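Uncharacterized protein (Parabacteroides merdae ATCC 43184, PDB 4OPW) is of unknown function but is a putative adhesin of the auto-transporter head GIN domain family, and so probably takes part in cell adhesion. Local coordinates at residues 18-30 / 76-88. Residues are numbered along the deposited sequence; the frame is centred on the assembly and turned at random.
With EDO (1,2-ethanediol), chain C.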
ATOM      1  N   ILE A  18     -11.007  -2.345 -21.144  1.00 19.56           N
ATOM      2  CA  ILE A  18     -11.639  -2.309 -19.829  1.00 18.45           C
ATOM      3  C   ILE A  18     -12.330  -0.967 -19.636  1.00 23.54           C
ATOM      4  O   ILE A  18     -11.854   0.052 -20.139  1.00 23.26           O
ATOM      5  CB  ILE A  18     -10.607  -2.612 -18.699  1.00 20.59           C
ATOM      6  CG1 ILE A  18     -11.311  -2.897 -17.346  1.00 21.74           C
ATOM      7  CG2 ILE A  18      -9.516  -1.518 -18.570  1.00 20.40           C
ATOM      8  CD1 ILE A  18     -10.348  -3.364 -16.185  1.00 23.17           C
ATOM      9  N   ASP A  19     -13.451  -0.974 -18.883  1.00 22.85           N
ATOM     10  CA  ASP A  19     -14.209   0.226 -18.529  1.00 23.09           C
ATOM     11  C   ASP A  19     -13.395   1.099 -17.572  1.00 23.08           C
ATOM     12  O   ASP A  19     -12.332   0.678 -17.081  1.00 20.03           O
ATOM     13  CB  ASP A  19     -15.551  -0.163 -17.870  1.00 26.14           C
ATOM     14  CG  ASP A  19     -16.641  -0.698 -18.795  1.00 46.43           C
ATOM     15  OD1 ASP A  19     -16.509  -0.546 -20.030  1.00 47.41           O
ATOM     16  OD2 ASP A  19     -17.633  -1.262 -18.278  1.00 57.04           O
ATOM     17  N   ASP A  20     -13.896   2.321 -17.301  1.00 21.54           N
ATOM     18  CA  ASP A  20     -13.228   3.239 -16.379  1.00 19.60           C
ATOM     19  C   ASP A  20     -13.349   2.760 -14.941  1.00 21.89           C
ATOM     20  O   ASP A  20     -14.435   2.359 -14.494  1.00 22.51           O
ATOM     21  CB  ASP A  20     -13.865   4.648 -16.498  1.00 20.84           C
ATOM     22  CG  ASP A  20     -13.557   5.421 -17.761  1.00 28.44           C
ATOM     23  OD1 ASP A  20     -12.769   4.918 -18.590  1.00 28.17           O
ATOM     24  OD2 ASP A  20     -14.109   6.536 -17.923  1.00 31.95           O
ATOM     25  N   PHE A  21     -12.233   2.809 -14.215  1.00 16.60           N
ATOM     26  CA  PHE A  21     -12.202   2.518 -12.778  1.00 15.62           C
ATOM     27  C   PHE A  21     -11.308   3.542 -12.093  1.00 20.07           C
ATOM     28  O   PHE A  21     -10.368   4.038 -12.719  1.00 19.41           O
ATOM     29  CB  PHE A  21     -11.748   1.072 -12.469  1.00 15.57           C
ATOM     30  CG  PHE A  21     -10.336   0.739 -12.887  1.00 16.52           C
ATOM     31  CD1 PHE A  21      -9.263   0.958 -12.021  1.00 17.91           C
ATOM     32  CD2 PHE A  21     -10.073   0.210 -14.149  1.00 17.94           C
ATOM     33  CE1 PHE A  21      -7.948   0.688 -12.423  1.00 18.19           C
ATOM     34  CE2 PHE A  21      -8.758  -0.099 -14.536  1.00 20.31           C
ATOM     35  CZ  PHE A  21      -7.703   0.154 -13.677  1.00 17.89           C
ATOM     36  N   ASN A  22     -11.563   3.835 -10.811  1.00 17.91           N
ATOM     37  CA  ASN A  22     -10.697   4.760 -10.067  1.00 18.35           C
ATOM     38  C   ASN A  22     -10.289   4.119  -8.717  1.00 21.87           C
ATOM     39  O   ASN A  22      -9.674   4.770  -7.870  1.00 20.26           O
ATOM     40  CB  ASN A  22     -11.375   6.135  -9.865  1.00 19.67           C
ATOM     41  CG  ASN A  22     -12.650   6.088  -9.052  1.00 29.76           C
ATOM     42  OD1 ASN A  22     -13.004   5.061  -8.463  1.00 21.16           O
ATOM     43  ND2 ASN A  22     -13.377   7.209  -9.027  1.00 25.52           N
ATOM     44  N   ALA A  23     -10.653   2.832  -8.521  1.00 17.47           N
ATOM     45  CA  ALA A  23     -10.368   2.107  -7.295  1.00 17.25           C
ATOM     46  C   ALA A  23     -10.162   0.655  -7.630  1.00 18.54           C
ATOM     47  O   ALA A  23     -10.789   0.127  -8.563  1.00 18.47           O
ATOM     48  CB  ALA A  23     -11.509   2.280  -6.284  1.00 17.94           C
ATOM     49  N   ILE A  24      -9.244   0.007  -6.896  1.00 15.07           N
ATOM     50  CA  ILE A  24      -8.882  -1.384  -7.146  1.00 15.38           C
ATOM     51  C   ILE A  24      -9.015  -2.207  -5.864  1.00 20.72           C
ATOM     52  O   ILE A  24      -8.600  -1.752  -4.796  1.00 19.72           O
ATOM     53  CB  ILE A  24      -7.422  -1.478  -7.706  1.00 18.73           C
ATOM     54  CG1 ILE A  24      -7.262  -0.729  -9.052  1.00 19.43           C
ATOM     55  CG2 ILE A  24      -6.969  -2.965  -7.857  1.00 19.87           C
ATOM     56  CD1 ILE A  24      -5.759  -0.451  -9.491  1.00 20.38           C
ATOM     57  N   LYS A  25      -9.556  -3.423  -5.987  1.00 18.57           N
ATOM     58  CA  LYS A  25      -9.678  -4.373  -4.879  1.00 18.70           C
ATOM     59  C   LYS A  25      -9.360  -5.765  -5.374  1.00 21.38           C
ATOM     60  O   LYS A  25      -9.918  -6.210  -6.376  1.00 21.07           O
ATOM     61  CB  LYS A  25     -11.076  -4.312  -4.244  1.00 22.18           C
ATOM     62  CG  LYS A  25     -11.281  -5.180  -3.010  1.00 44.51           C
ATOM     63  CD  LYS A  25     -12.668  -4.917  -2.423  1.00 61.28           C
ATOM     64  CE  LYS A  25     -13.037  -5.829  -1.281  1.00 76.35           C
ATOM     65  NZ  LYS A  25     -14.420  -5.566  -0.795  1.00 87.17           N
ATOM     66  N   PHE A  26      -8.454  -6.462  -4.690  1.00 16.89           N
ATOM     67  CA  PHE A  26      -8.144  -7.851  -5.062  1.00 17.53           C
ATOM     68  C   PHE A  26      -7.537  -8.565  -3.861  1.00 22.49           C
ATOM     69  O   PHE A  26      -6.953  -7.928  -2.980  1.00 22.03           O
ATOM     70  CB  PHE A  26      -7.221  -7.941  -6.307  1.00 19.85           C
ATOM     71  CG  PHE A  26      -5.839  -7.321  -6.186  1.00 22.12           C
ATOM     72  CD1 PHE A  26      -5.684  -5.954  -5.976  1.00 24.17           C
ATOM     73  CD2 PHE A  26      -4.699  -8.082  -6.423  1.00 27.21           C
ATOM     74  CE1 PHE A  26      -4.414  -5.378  -5.872  1.00 25.48           C
ATOM     75  CE2 PHE A  26      -3.424  -7.495  -6.381  1.00 29.41           C
ATOM     76  CZ  PHE A  26      -3.293  -6.154  -6.063  1.00 26.91           C
ATOM     77  N   ASP A  27      -7.677  -9.888  -3.844  1.00 19.41           N
ATOM     78  CA  ASP A  27      -7.233 -10.747  -2.762  1.00 19.24           C
ATOM     79  C   ASP A  27      -6.706 -12.031  -3.356  1.00 24.73           C
ATOM     80  O   ASP A  27      -7.458 -12.758  -3.990  1.00 28.54           O
ATOM     81  CB  ASP A  27      -8.436 -11.017  -1.814  1.00 21.46           C
ATOM     82  CG  ASP A  27      -8.170 -11.828  -0.558  1.00 32.36           C
ATOM     83  OD1 ASP A  27      -6.990 -12.018  -0.209  1.00 29.26           O
ATOM     84  OD2 ASP A  27      -9.147 -12.166   0.141  1.00 43.43           O
ATOM     85  N   GLY A  28      -5.421 -12.293  -3.171  1.00 18.84           N
ATOM     86  CA  GLY A  28      -4.800 -13.518  -3.678  1.00 17.94           C
ATOM     87  C   GLY A  28      -3.413 -13.242  -4.203  1.00 19.60           C
ATOM     88  O   GLY A  28      -3.007 -12.076  -4.284  1.00 18.13           O
ATOM     89  N   VAL A  29      -2.691 -14.309  -4.575  1.00 15.79           N
ATOM     90  CA  VAL A  29      -1.315 -14.195  -5.026  1.00 16.56           C
ATOM     91  C   VAL A  29      -1.307 -13.772  -6.507  1.00 20.06           C
ATOM     92  O   VAL A  29      -1.080 -14.578  -7.416  1.00 20.23           O
ATOM     93  CB  VAL A  29      -0.493 -15.465  -4.721  1.00 20.28           C
ATOM     94  CG1 VAL A  29       0.983 -15.240  -5.067  1.00 20.53           C
ATOM     95  CG2 VAL A  29      -0.650 -15.847  -3.244  1.00 20.32           C
ATOM     96  N   ILE A  30      -1.568 -12.466  -6.715  1.00 16.67           N
ATOM     97  CA  ILE A  30      -1.665 -11.855  -8.038  1.00 16.06           C
ATOM     98  C   ILE A  30      -0.598 -10.797  -8.159  1.00 19.85           C
ATOM     99  O   ILE A  30      -0.411 -10.023  -7.229  1.00 20.87           O
ATOM    100  CB  ILE A  30      -3.097 -11.246  -8.224  1.00 19.35           C
ATOM    101  CG1 ILE A  30      -4.188 -12.358  -8.222  1.00 19.54           C
ATOM    102  CG2 ILE A  30      -3.201 -10.342  -9.479  1.00 21.34           C
ATOM    103  CD1 ILE A  30      -5.591 -11.838  -7.924  1.00 27.81           C
ATOM    104  N   PHE A  76      -3.002 -22.377  -9.359  1.00 14.22           N
ATOM    105  CA  PHE A  76      -2.666 -21.689 -10.598  1.00 13.75           C
ATOM    106  C   PHE A  76      -1.153 -21.498 -10.628  1.00 17.53           C
ATOM    107  O   PHE A  76      -0.514 -21.435  -9.567  1.00 16.80           O
ATOM    108  CB  PHE A  76      -3.433 -20.365 -10.781  1.00 13.42           C
ATOM    109  CG  PHE A  76      -3.201 -19.345  -9.700  1.00 13.92           C
ATOM    110  CD1 PHE A  76      -2.146 -18.443  -9.791  1.00 15.85           C
ATOM    111  CD2 PHE A  76      -4.019 -19.301  -8.571  1.00 14.21           C
ATOM    112  CE1 PHE A  76      -1.911 -17.509  -8.776  1.00 16.16           C
ATOM    113  CE2 PHE A  76      -3.790 -18.365  -7.561  1.00 17.23           C
ATOM    114  CZ  PHE A  76      -2.740 -17.470  -7.671  1.00 16.06           C
ATOM    115  N   THR A  77      -0.572 -21.430 -11.830  1.00 14.57           N
ATOM    116  CA  THR A  77       0.889 -21.312 -11.971  1.00 13.99           C
ATOM    117  C   THR A  77       1.366 -19.879 -11.640  1.00 16.76           C
ATOM    118  O   THR A  77       2.308 -19.692 -10.872  1.00 17.08           O
ATOM    119  CB  THR A  77       1.283 -21.741 -13.398  1.00 16.38           C
ATOM    120  OG1 THR A  77       0.876 -23.113 -13.576  1.00 17.31           O
ATOM    121  CG2 THR A  77       2.810 -21.614 -13.670  1.00 17.64           C
ATOM    122  N   LYS A  78       0.693 -18.887 -12.225  1.00 13.61           N
ATOM    123  CA  LYS A  78       0.976 -17.470 -12.007  1.00 13.20           C
ATOM    124  C   LYS A  78      -0.257 -16.716 -12.440  1.00 17.66           C
ATOM    125  O   LYS A  78      -1.028 -17.233 -13.257  1.00 18.09           O
ATOM    126  CB  LYS A  78       2.235 -17.041 -12.815  1.00 15.14           C
ATOM    127  CG  LYS A  78       2.819 -15.681 -12.388  1.00 24.50           C
ATOM    128  CD  LYS A  78       4.280 -15.563 -12.767  1.00 33.80           C
ATOM    129  CE  LYS A  78       4.864 -14.214 -12.417  1.00 37.49           C
ATOM    130  NZ  LYS A  78       4.907 -13.965 -10.940  1.00 39.42           N
ATOM    131  N   PHE A  79      -0.476 -15.534 -11.865  1.00 14.43           N
ATOM    132  CA  PHE A  79      -1.641 -14.714 -12.201  1.00 14.18           C
ATOM    133  C   PHE A  79      -1.146 -13.262 -12.266  1.00 18.82           C
ATOM    134  O   PHE A  79      -0.842 -12.661 -11.231  1.00 17.25           O
ATOM    135  CB  PHE A  79      -2.759 -14.932 -11.168  1.00 15.08           C
ATOM    136  CG  PHE A  79      -4.153 -14.401 -11.448  1.00 16.81           C
ATOM    137  CD1 PHE A  79      -4.348 -13.311 -12.289  1.00 20.78           C
ATOM    138  CD2 PHE A  79      -5.255 -14.926 -10.782  1.00 20.09           C
ATOM    139  CE1 PHE A  79      -5.630 -12.807 -12.518  1.00 21.31           C
ATOM    140  CE2 PHE A  79      -6.538 -14.424 -11.011  1.00 23.02           C
ATOM    141  CZ  PHE A  79      -6.717 -13.368 -11.875  1.00 21.25           C
ATOM    142  N   ILE A  80      -0.974 -12.746 -13.499  1.00 14.24           N
ATOM    143  CA  ILE A  80      -0.479 -11.389 -13.719  1.00 14.27           C
ATOM    144  C   ILE A  80      -1.585 -10.532 -14.300  1.00 16.92           C
ATOM    145  O   ILE A  80      -2.268 -10.946 -15.234  1.00 17.95           O
ATOM    146  CB  ILE A  80       0.779 -11.355 -14.660  1.00 17.63           C
ATOM    147  CG1 ILE A  80       1.875 -12.367 -14.228  1.00 18.38           C
ATOM    148  CG2 ILE A  80       1.361  -9.913 -14.773  1.00 18.66           C
ATOM    149  CD1 ILE A  80       3.032 -12.514 -15.290  1.00 23.56           C
ATOM    150  N   VAL A  81      -1.746  -9.330 -13.740  1.00 14.55           N
ATOM    151  CA  VAL A  81      -2.699  -8.333 -14.207  1.00 15.95           C
ATOM    152  C   VAL A  81      -1.903  -7.092 -14.612  1.00 20.79           C
ATOM    153  O   VAL A  81      -1.066  -6.616 -13.836  1.00 21.27           O
ATOM    154  CB  VAL A  81      -3.780  -8.006 -13.139  1.00 19.70           C
ATOM    155  CG1 VAL A  81      -4.726  -6.894 -13.626  1.00 20.06           C
ATOM    156  CG2 VAL A  81      -4.570  -9.257 -12.775  1.00 19.84           C
ATOM    157  N   LYS A  82      -2.122  -6.592 -15.838  1.00 17.04           N
ATOM    158  CA  LYS A  82      -1.522  -5.344 -16.292  1.00 15.60           C
ATOM    159  C   LYS A  82      -2.663  -4.438 -16.761  1.00 18.68           C
ATOM    160  O   LYS A  82      -3.369  -4.802 -17.699  1.00 18.67           O
ATOM    161  CB  LYS A  82      -0.481  -5.563 -17.402  1.00 16.61           C
ATOM    162  CG  LYS A  82       0.224  -4.257 -17.786  1.00 22.46           C
ATOM    163  CD  LYS A  82       1.211  -4.425 -18.930  1.00 29.85           C
ATOM    164  CE  LYS A  82       1.542  -3.085 -19.536  1.00 40.74           C
ATOM    165  NZ  LYS A  82       2.809  -3.117 -20.308  1.00 48.65           N
ATOM    166  N   THR A  83      -2.875  -3.277 -16.102  1.00 15.68           N
ATOM    167  CA  THR A  83      -3.995  -2.419 -16.524  1.00 15.24           C
ATOM    168  C   THR A  83      -3.665  -0.944 -16.272  1.00 18.35           C
ATOM    169  O   THR A  83      -2.636  -0.624 -15.678  1.00 17.81           O
ATOM    170  CB  THR A  83      -5.304  -2.867 -15.832  1.00 20.38           C
ATOM    171  OG1 THR A  83      -6.424  -2.242 -16.453  1.00 20.28           O
ATOM    172  CG2 THR A  83      -5.295  -2.634 -14.325  1.00 20.34           C
ATOM    173  N   ASN A  84      -4.518  -0.052 -16.757  1.00 16.05           N
ATOM    174  CA  ASN A  84      -4.324   1.383 -16.603  1.00 16.76           C
ATOM    175  C   ASN A  84      -5.673   2.081 -16.434  1.00 20.41           C
ATOM    176  O   ASN A  84      -6.716   1.543 -16.844  1.00 18.96           O
ATOM    177  CB  ASN A  84      -3.557   1.973 -17.826  1.00 17.19           C
ATOM    178  CG  ASN A  84      -4.374   2.029 -19.095  1.00 27.83           C
ATOM    179  OD1 ASN A  84      -4.745   0.993 -19.662  1.00 23.99           O
ATOM    180  ND2 ASN A  84      -4.691   3.245 -19.568  1.00 21.31           N
ATOM    181  N   SER A  85      -5.642   3.293 -15.869  1.00 17.75           N
ATOM    182  CA  SER A  85      -6.818   4.141 -15.729  1.00 16.65           C
ATOM    183  C   SER A  85      -6.373   5.585 -15.666  1.00 20.17           C
ATOM    184  O   SER A  85      -5.215   5.859 -15.350  1.00 19.73           O
ATOM    185  CB  SER A  85      -7.624   3.766 -14.490  1.00 18.83           C
ATOM    186  OG  SER A  85      -6.984   4.184 -13.298  1.00 20.73           O
ATOM    187  N   LYS A  86      -7.293   6.511 -15.926  1.00 16.60           N
ATOM    188  CA  LYS A  86      -6.945   7.920 -15.868  1.00 16.37           C
ATOM    189  C   LYS A  86      -6.760   8.388 -14.405  1.00 21.14           C
ATOM    190  O   LYS A  86      -5.931   9.261 -14.130  1.00 20.74           O
ATOM    191  CB  LYS A  86      -8.030   8.736 -16.582  1.00 17.96           C
ATOM    192  CG  LYS A  86      -7.711  10.216 -16.695  1.00 18.90           C
ATOM    193  CD  LYS A  86      -8.641  10.949 -17.664  1.00 18.56           C
ATOM    194  CE  LYS A  86      -8.406  12.440 -17.548  1.00 18.48           C
ATOM    195  NZ  LYS A  86      -9.207  13.213 -18.551  1.00 23.11           N
ATOM    196  N   TRP A  87      -7.570   7.851 -13.507  1.00 19.48           N
ATOM    197  CA  TRP A  87      -7.591   8.227 -12.100  1.00 20.48           C
ATOM    198  C   TRP A  87      -7.477   7.015 -11.184  1.00 21.66           C
ATOM    199  O   TRP A  87      -7.974   5.927 -11.510  1.00 19.85           O
ATOM    200  CB  TRP A  87      -8.897   8.968 -11.787  1.00 21.45           C
ATOM    201  CG  TRP A  87      -9.133  10.173 -12.640  1.00 24.74           C
ATOM    202  CD1 TRP A  87     -10.006  10.286 -13.683  1.00 28.11           C
ATOM    203  CD2 TRP A  87      -8.437  11.421 -12.560  1.00 26.25           C
ATOM    204  NE1 TRP A  87      -9.923  11.544 -14.232  1.00 28.61           N
ATOM    205  CE2 TRP A  87      -8.961  12.259 -13.569  1.00 30.66           C
ATOM    206  CE3 TRP A  87      -7.409  11.913 -11.733  1.00 29.16           C
ATOM    207  CZ2 TRP A  87      -8.524  13.582 -13.751  1.00 32.25           C
ATOM    208  CZ3 TRP A  87      -6.992  13.229 -11.897  1.00 32.17           C
ATOM    209  CH2 TRP A  87      -7.525  14.037 -12.917  1.00 33.52           C
ATOM    210  N   LEU A  88      -6.860   7.219 -10.008  1.00 19.64           N
ATOM    211  CA  LEU A  88      -6.764   6.174  -8.990  1.00 17.88           C
ATOM    212  C   LEU A  88      -6.836   6.814  -7.603  1.00 22.13           C
ATOM    213  O   LEU A  88      -5.942   7.565  -7.232  1.00 21.07           O
ATOM    214  CB  LEU A  88      -5.506   5.313  -9.127  1.00 16.93           C
ATOM    215  CG  LEU A  88      -5.417   4.128  -8.153  1.00 19.45           C
ATOM    216  CD1 LEU A  88      -6.471   3.057  -8.471  1.00 18.59           C
ATOM    217  CD2 LEU A  88      -4.020   3.547  -8.124  1.00 19.75           C
TER
HETATM  218  C1  EDO C 301      -6.046 -15.683  -6.886  1.00 34.28           C
HETATM  219  O1  EDO C 301      -6.372 -16.506  -5.771  1.00 37.14           O
HETATM  220  C2  EDO C 301      -7.304 -14.891  -7.312  1.00 32.03           C
HETATM  221  O2  EDO C 301      -7.847 -14.223  -6.201  1.00 28.06           O
HETATM  222  O   HOH W   1      -9.808   2.417 -16.628  1.00 21.01           O
HETATM  223  O   HOH W   2      -9.940   5.289 -16.752  1.00 20.17           O
HETATM  224  O   HOH W   3     -10.215   6.488 -14.152  1.00 20.04           O
HETATM  225  O   HOH W   4       0.929 -14.966  -9.308  1.00 19.04           O
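Phe21 and Ser85 meet at the tight end of this contact, where Ser85 CB sits over one face of the Phe21 ring, 3.8 Å from its centroid in a CH-pi contact. With chi1 at 64°, the ring lies between its backbone N and carbonyl carbon, which carries CE1, CE2 and CZ up against Thr83 and Ser85; Thr83 OG1 reaches the ring edge while hydrogen-bonded to His42 O. Ser85 OG, bonded to Tyr34 OH, also donates to Trp87 O (2.7 Å) from well above that carbonyl's plane. The same Trp87 O receives a nearly straight CA-H...O contact from Asn22 CA at 3.3 Å. Further in, Ile24 CD1 packs on Leu88 CD1 at 3.7 Å. Strands 23-27 and 80-85 share no direct hydrogen bond: they face each other across the interior at one end of a beta-solenoid, probably right-handed as in the pectate lyase-like clan, and side chains fill the space between them, while at the turns backbone atoms approach through CA-H...O contacts. At the far end Ile30 CG1 lies over a face of the Phe79 ring, 4.0 Å from its centroid, and Ile30 CG2 meets Val81 CG2. Beyond them the fit slackens into solvent: exposed Val29 turns its carbonyl O to the edge of the Phe76 ring, 3.3 Å from CE1, and water 4, accepting from Phe79 N, probably donates to that oxygen. A 1,2-ethanediol, probably from the crystallisation liquor, wedges between Ile30, Phe76 and Phe79 and donates from O2 to Asp27 O (2.7 Å). The tight end has its own watery rim, where water 3 bridges Phe21 O and Trp87 N.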